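Local coordinates for protein MerB2 (Bacillus megaterium, PDB 5C17) that probably works as an organomercurial lyase that splits carbon-mercury bonds, and here holds a mercury(II) ion between two cysteines, at residues A[119-130]-A[169-180]. Residues are numbered along the deposited sequence; the frame is centred on the assembly and turned at random. Where two conformers were deposited one is given.
Sequences IHSRCAYTGEPI and HYFSSVEHANKW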
loop_
_atom_site.group_PDB
_atom_site.type_symbol
_atom_site.label_atom_id
_atom_site.label_comp_id
_atom_site.label_asym_id
_atom_site.label_seq_id
_atom_site.Cartn_x
_atom_site.Cartn_y
_atom_site.Cartn_z
ATOM N N ILE A 119 12.250 -3.085 6.196
ATOM C CA ILE A 119 11.310 -2.001 6.435
ATOM C C ILE A 119 11.823 -1.117 7.555
ATOM O O ILE A 119 12.224 -1.623 8.605
ATOM C CB ILE A 119 9.917 -2.569 6.875
ATOM C CG1 ILE A 119 9.344 -3.471 5.780
ATOM C CG2 ILE A 119 8.938 -1.443 7.268
ATOM C CD1 ILE A 119 8.307 -4.442 6.278
ATOM N N HIS A 120 11.769 0.193 7.326
ATOM C CA HIS A 120 12.032 1.171 8.376
ATOM C C HIS A 120 10.847 2.118 8.442
ATOM O O HIS A 120 10.417 2.655 7.422
ATOM C CB HIS A 120 13.329 1.948 8.120
ATOM C CG HIS A 120 13.755 2.808 9.271
ATOM N ND1 HIS A 120 13.145 4.004 9.573
ATOM C CD2 HIS A 120 14.732 2.643 10.197
ATOM C CE1 HIS A 120 13.721 4.539 10.637
ATOM N NE2 HIS A 120 14.692 3.734 11.032
ATOM N N SER A 121 10.332 2.302 9.652
ATOM C CA SER A 121 9.177 3.159 9.857
ATOM C C SER A 121 9.254 3.813 11.225
ATOM O O SER A 121 10.327 3.843 11.829
ATOM C CB SER A 121 7.888 2.361 9.673
ATOM O OG SER A 121 6.742 3.194 9.654
ATOM N N ARG A 122 8.123 4.321 11.699
ATOM C CA ARG A 122 8.055 5.071 12.955
ATOM C C ARG A 122 6.811 4.687 13.721
ATOM O O ARG A 122 5.768 4.467 13.133
ATOM C CB ARG A 122 7.993 6.580 12.691
ATOM C CG ARG A 122 9.241 7.171 12.058
ATOM C CD ARG A 122 10.323 7.365 13.069
ATOM N NE ARG A 122 11.587 7.730 12.448
ATOM C CZ ARG A 122 12.703 7.968 13.123
ATOM N NH1 ARG A 122 12.694 7.929 14.454
ATOM N NH2 ARG A 122 13.826 8.255 12.490
ATOM N N CYS A 123 6.914 4.656 15.048
ATOM C CA CYS A 123 5.731 4.527 15.887
ATOM C C CYS A 123 4.931 5.814 15.786
ATOM O O CYS A 123 5.459 6.896 16.022
ATOM C CB CYS A 123 6.112 4.293 17.348
ATOM S SG CYS A 123 4.700 4.210 18.479
ATOM N N ALA A 124 3.653 5.698 15.442
ATOM C CA ALA A 124 2.795 6.866 15.296
ATOM C C ALA A 124 2.562 7.580 16.622
ATOM O O ALA A 124 2.122 8.732 16.629
ATOM C CB ALA A 124 1.474 6.490 14.665
ATOM N N TYR A 125 2.833 6.920 17.738
ATOM C CA TYR A 125 2.721 7.572 19.034
ATOM C C TYR A 125 4.055 8.150 19.495
ATOM O O TYR A 125 4.179 9.359 19.664
ATOM C CB TYR A 125 2.131 6.653 20.095
ATOM C CG TYR A 125 1.764 7.415 21.347
ATOM C CD1 TYR A 125 0.791 8.414 21.314
ATOM C CD2 TYR A 125 2.387 7.158 22.552
ATOM C CE1 TYR A 125 0.455 9.128 22.438
ATOM C CE2 TYR A 125 2.044 7.878 23.707
ATOM C CZ TYR A 125 1.071 8.845 23.639
ATOM O OH TYR A 125 0.729 9.575 24.765
ATOM N N THR A 126 5.064 7.311 19.688
ATOM C CA THR A 126 6.287 7.778 20.320
ATOM C C THR A 126 7.289 8.419 19.385
ATOM O O THR A 126 8.200 9.094 19.841
ATOM C CB THR A 126 7.043 6.650 21.010
ATOM O OG1 THR A 126 7.626 5.816 20.014
ATOM C CG2 THR A 126 6.141 5.851 21.946
ATOM N N GLY A 127 7.153 8.178 18.081
ATOM C CA GLY A 127 8.124 8.658 17.118
ATOM C C GLY A 127 9.378 7.803 17.007
ATOM O O GLY A 127 10.269 8.102 16.212
ATOM N N GLU A 128 9.468 6.737 17.788
ATOM C CA GLU A 128 10.673 5.921 17.776
ATOM C C GLU A 128 10.768 5.116 16.470
ATOM O O GLU A 128 9.755 4.858 15.812
ATOM C CB GLU A 128 10.693 4.977 18.971
ATOM C CG GLU A 128 9.761 3.793 18.865
ATOM C CD GLU A 128 9.620 3.095 20.203
ATOM O OE1 GLU A 128 10.357 2.126 20.446
ATOM O OE2 GLU A 128 8.811 3.559 21.032
ATOM N N PRO A 129 11.990 4.703 16.096
ATOM C CA PRO A 129 12.129 3.929 14.857
ATOM C C PRO A 129 11.606 2.501 15.012
ATOM O O PRO A 129 11.733 1.890 16.073
ATOM C CB PRO A 129 13.642 3.944 14.607
ATOM C CG PRO A 129 14.243 4.136 15.971
ATOM C CD PRO A 129 13.293 4.995 16.721
ATOM N N ILE A 130 11.035 1.984 13.934
ATOM C CA ILE A 130 10.568 0.608 13.825
ATOM C C ILE A 130 11.313 -0.043 12.668
ATOM O O ILE A 130 11.432 0.559 11.598
ATOM C CB ILE A 130 9.052 0.593 13.581
ATOM C CG1 ILE A 130 8.363 1.104 14.866
ATOM C CG2 ILE A 130 8.553 -0.809 13.151
ATOM C CD1 ILE A 130 6.917 1.135 14.818
ATOM N N HIS A 169 -1.563 2.870 10.931
ATOM C CA HIS A 169 -0.319 3.172 11.604
ATOM C C HIS A 169 0.395 1.951 12.165
ATOM O O HIS A 169 -0.169 0.930 12.443
ATOM C CB HIS A 169 -0.624 4.078 12.819
ATOM C CG HIS A 169 -1.448 5.276 12.503
ATOM N ND1 HIS A 169 -1.012 6.287 11.682
ATOM C CD2 HIS A 169 -2.677 5.623 12.917
ATOM C CE1 HIS A 169 -1.954 7.197 11.596
ATOM N NE2 HIS A 169 -2.974 6.808 12.322
ATOM N N TYR A 170 1.699 2.123 12.306
ATOM C CA TYR A 170 2.551 1.248 13.099
ATOM C C TYR A 170 2.543 1.849 14.510
ATOM O O TYR A 170 2.595 3.022 14.690
ATOM C CB TYR A 170 4.014 1.209 12.636
ATOM C CG TYR A 170 4.407 0.092 11.657
ATOM C CD1 TYR A 170 4.271 -1.241 11.970
ATOM C CD2 TYR A 170 4.967 0.399 10.443
ATOM C CE1 TYR A 170 4.666 -2.211 11.110
ATOM C CE2 TYR A 170 5.346 -0.581 9.564
ATOM C CZ TYR A 170 5.186 -1.896 9.900
ATOM O OH TYR A 170 5.555 -2.914 9.094
ATOM N N PHE A 171 2.495 0.970 15.491
ATOM C CA PHE A 171 2.676 1.313 16.892
ATOM C C PHE A 171 3.772 0.406 17.477
ATOM O O PHE A 171 3.852 -0.777 17.197
ATOM C CB PHE A 171 1.394 1.266 17.743
ATOM C CG PHE A 171 0.454 2.393 17.446
ATOM C CD1 PHE A 171 0.768 3.682 17.817
ATOM C CD2 PHE A 171 -0.720 2.188 16.733
ATOM C CE1 PHE A 171 -0.054 4.722 17.502
ATOM C CE2 PHE A 171 -1.570 3.243 16.431
ATOM C CZ PHE A 171 -1.222 4.509 16.824
ATOM N N SER A 172 4.589 0.978 18.344
ATOM C CA SER A 172 5.672 0.243 18.979
ATOM C C SER A 172 5.190 -0.853 19.924
ATOM O O SER A 172 5.943 -1.759 20.227
ATOM C CB SER A 172 6.542 1.227 19.755
ATOM O OG SER A 172 5.760 2.090 20.557
ATOM N N SER A 173 3.950 -0.738 20.398
ATOM C CA SER A 173 3.331 -1.720 21.279
ATOM C C SER A 173 1.841 -1.464 21.320
ATOM O O SER A 173 1.381 -0.376 20.972
ATOM C CB SER A 173 3.877 -1.620 22.707
ATOM O OG SER A 173 3.459 -0.403 23.302
ATOM N N VAL A 174 1.094 -2.447 21.804
ATOM C CA VAL A 174 -0.336 -2.236 22.035
ATOM C C VAL A 174 -0.543 -1.170 23.123
ATOM O O VAL A 174 -1.467 -0.368 23.044
ATOM C CB VAL A 174 -1.053 -3.550 22.421
ATOM C CG1 VAL A 174 -2.515 -3.273 22.794
ATOM C CG2 VAL A 174 -0.963 -4.564 21.267
ATOM N N GLU A 175 0.313 -1.179 24.138
ATOM C CA GLU A 175 0.191 -0.209 25.209
ATOM C C GLU A 175 0.337 1.215 24.650
ATOM O O GLU A 175 -0.387 2.120 25.034
ATOM C CB GLU A 175 1.215 -0.504 26.307
ATOM C CG GLU A 175 0.971 -1.823 27.074
ATOM C CD GLU A 175 1.228 -3.090 26.269
ATOM O OE1 GLU A 175 2.121 -3.096 25.400
ATOM O OE2 GLU A 175 0.526 -4.097 26.514
ATOM N N HIS A 176 1.244 1.409 23.699
ATOM C CA HIS A 176 1.389 2.733 23.093
ATOM C C HIS A 176 0.244 3.061 22.129
ATOM O O HIS A 176 -0.216 4.203 22.081
ATOM C CB HIS A 176 2.763 2.874 22.441
ATOM C CG HIS A 176 3.870 2.999 23.435
ATOM N ND1 HIS A 176 5.181 2.703 23.141
ATOM C CD2 HIS A 176 3.857 3.426 24.721
ATOM C CE1 HIS A 176 5.928 2.921 24.211
ATOM N NE2 HIS A 176 5.147 3.355 25.183
ATOM N N ALA A 177 -0.248 2.061 21.401
ATOM C CA ALA A 177 -1.450 2.240 20.602
ATOM C C ALA A 177 -2.599 2.730 21.486
ATOM O O ALA A 177 -3.381 3.608 21.101
ATOM C CB ALA A 177 -1.832 0.946 19.900
ATOM N N ASN A 178 -2.706 2.148 22.677
ATOM C CA ASN A 178 -3.772 2.538 23.597
ATOM C C ASN A 178 -3.644 3.961 24.127
ATOM O O ASN A 178 -4.651 4.635 24.322
ATOM C CB ASN A 178 -3.883 1.535 24.749
ATOM C CG ASN A 178 -4.497 0.233 24.309
ATOM O OD1 ASN A 178 -5.180 0.177 23.280
ATOM N ND2 ASN A 178 -4.262 -0.823 25.070
ATOM N N LYS A 179 -2.419 4.412 24.366
ATOM C CA LYS A 179 -2.189 5.812 24.732
ATOM C C LYS A 179 -2.647 6.730 23.607
ATOM O O LYS A 179 -3.307 7.739 23.844
ATOM C CB LYS A 179 -0.719 6.070 25.062
ATOM C CG LYS A 179 -0.256 5.405 26.339
ATOM C CD LYS A 179 1.188 5.754 26.694
ATOM C CE LYS A 179 1.360 7.179 27.211
ATOM N NZ LYS A 179 2.788 7.426 27.576
ATOM N N TRP A 180 -2.318 6.359 22.377
ATOM C CA TRP A 180 -2.727 7.138 21.219
ATOM C C TRP A 180 -4.245 7.157 21.112
ATOM O O TRP A 180 -4.850 8.208 20.892
ATOM C CB TRP A 180 -2.076 6.563 19.958
ATOM C CG TRP A 180 -2.519 7.174 18.671
ATOM C CD1 TRP A 180 -1.967 8.253 18.039
ATOM C CD2 TRP A 180 -3.594 6.731 17.844
ATOM N NE1 TRP A 180 -2.636 8.507 16.868
ATOM C CE2 TRP A 180 -3.645 7.588 16.726
ATOM C CE3 TRP A 180 -4.518 5.685 17.935
ATOM C CZ2 TRP A 180 -4.586 7.427 15.703
ATOM C CZ3 TRP A 180 -5.450 5.532 16.931
ATOM C CH2 TRP A 180 -5.479 6.398 15.828
HETATM O O HOH W 1 3.256 4.620 11.759
#
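Ala124 N gives a nearly straight hydrogen bond to Tyr170 O, 3.0 Å long, and beside it a water bridges Arg122 O and Tyr170 N. One residue earlier, Cys123 SG is the acceptor: anti to the backbone N (chi1 177°), it takes Ser172 N at 3.2 Å. The same sulfur receives Thr126 N and, weakly, Tyr125 N, so this buried atom gathers three backbone amides and holds the turn 123-127 against the end of strand 169-171.

A polar chain runs alongside. Ser172 OG lies 2.7 Å from His176 ND1 in a hydrogen bond whose direction is open; Glu128 OE2 is 3.4 Å from Ser172 OG, at best a weak and unsettled bond, since the hydroxyl has one proton to give. That carboxylate is gripped by Thr126 OG1, which also accepts Glu128 N in an ST turn. Thr126 CG2 sits over the face of the His176 imidazole, a CH-pi contact 3.8 Å from CG2 to the ring centroid.

The aromatic contacts flank this network. Tyr125, swung out with CG anti to its N (chi1 -169°), lies on helix 174-183; Lys179 CB meets one face of its ring, 3.9 Å from the centroid, and Trp180 CB touches Tyr125 CD1. Phe171 CE1 reaches Ala124 CB at 3.7 Å. Ile130 CD1 packs on Tyr170 CB (3.6 Å) and its CG2 lies over one face of the Tyr170 ring, while Ser121 OG comes to the ring edge near CD2.

The contact joins the hairpin of strands 117-122 and 129-135, in the large antiparallel sheet, to edge strand 169-171 of the three-stranded sheet, the axes of 119-122 and 169-171 lying at 85°. Tyr125 OH bonds Glu183 farther along the helix, Ser121 OG bonds Asn89, and Tyr170 OH reaches Thr106 on helix 103-113.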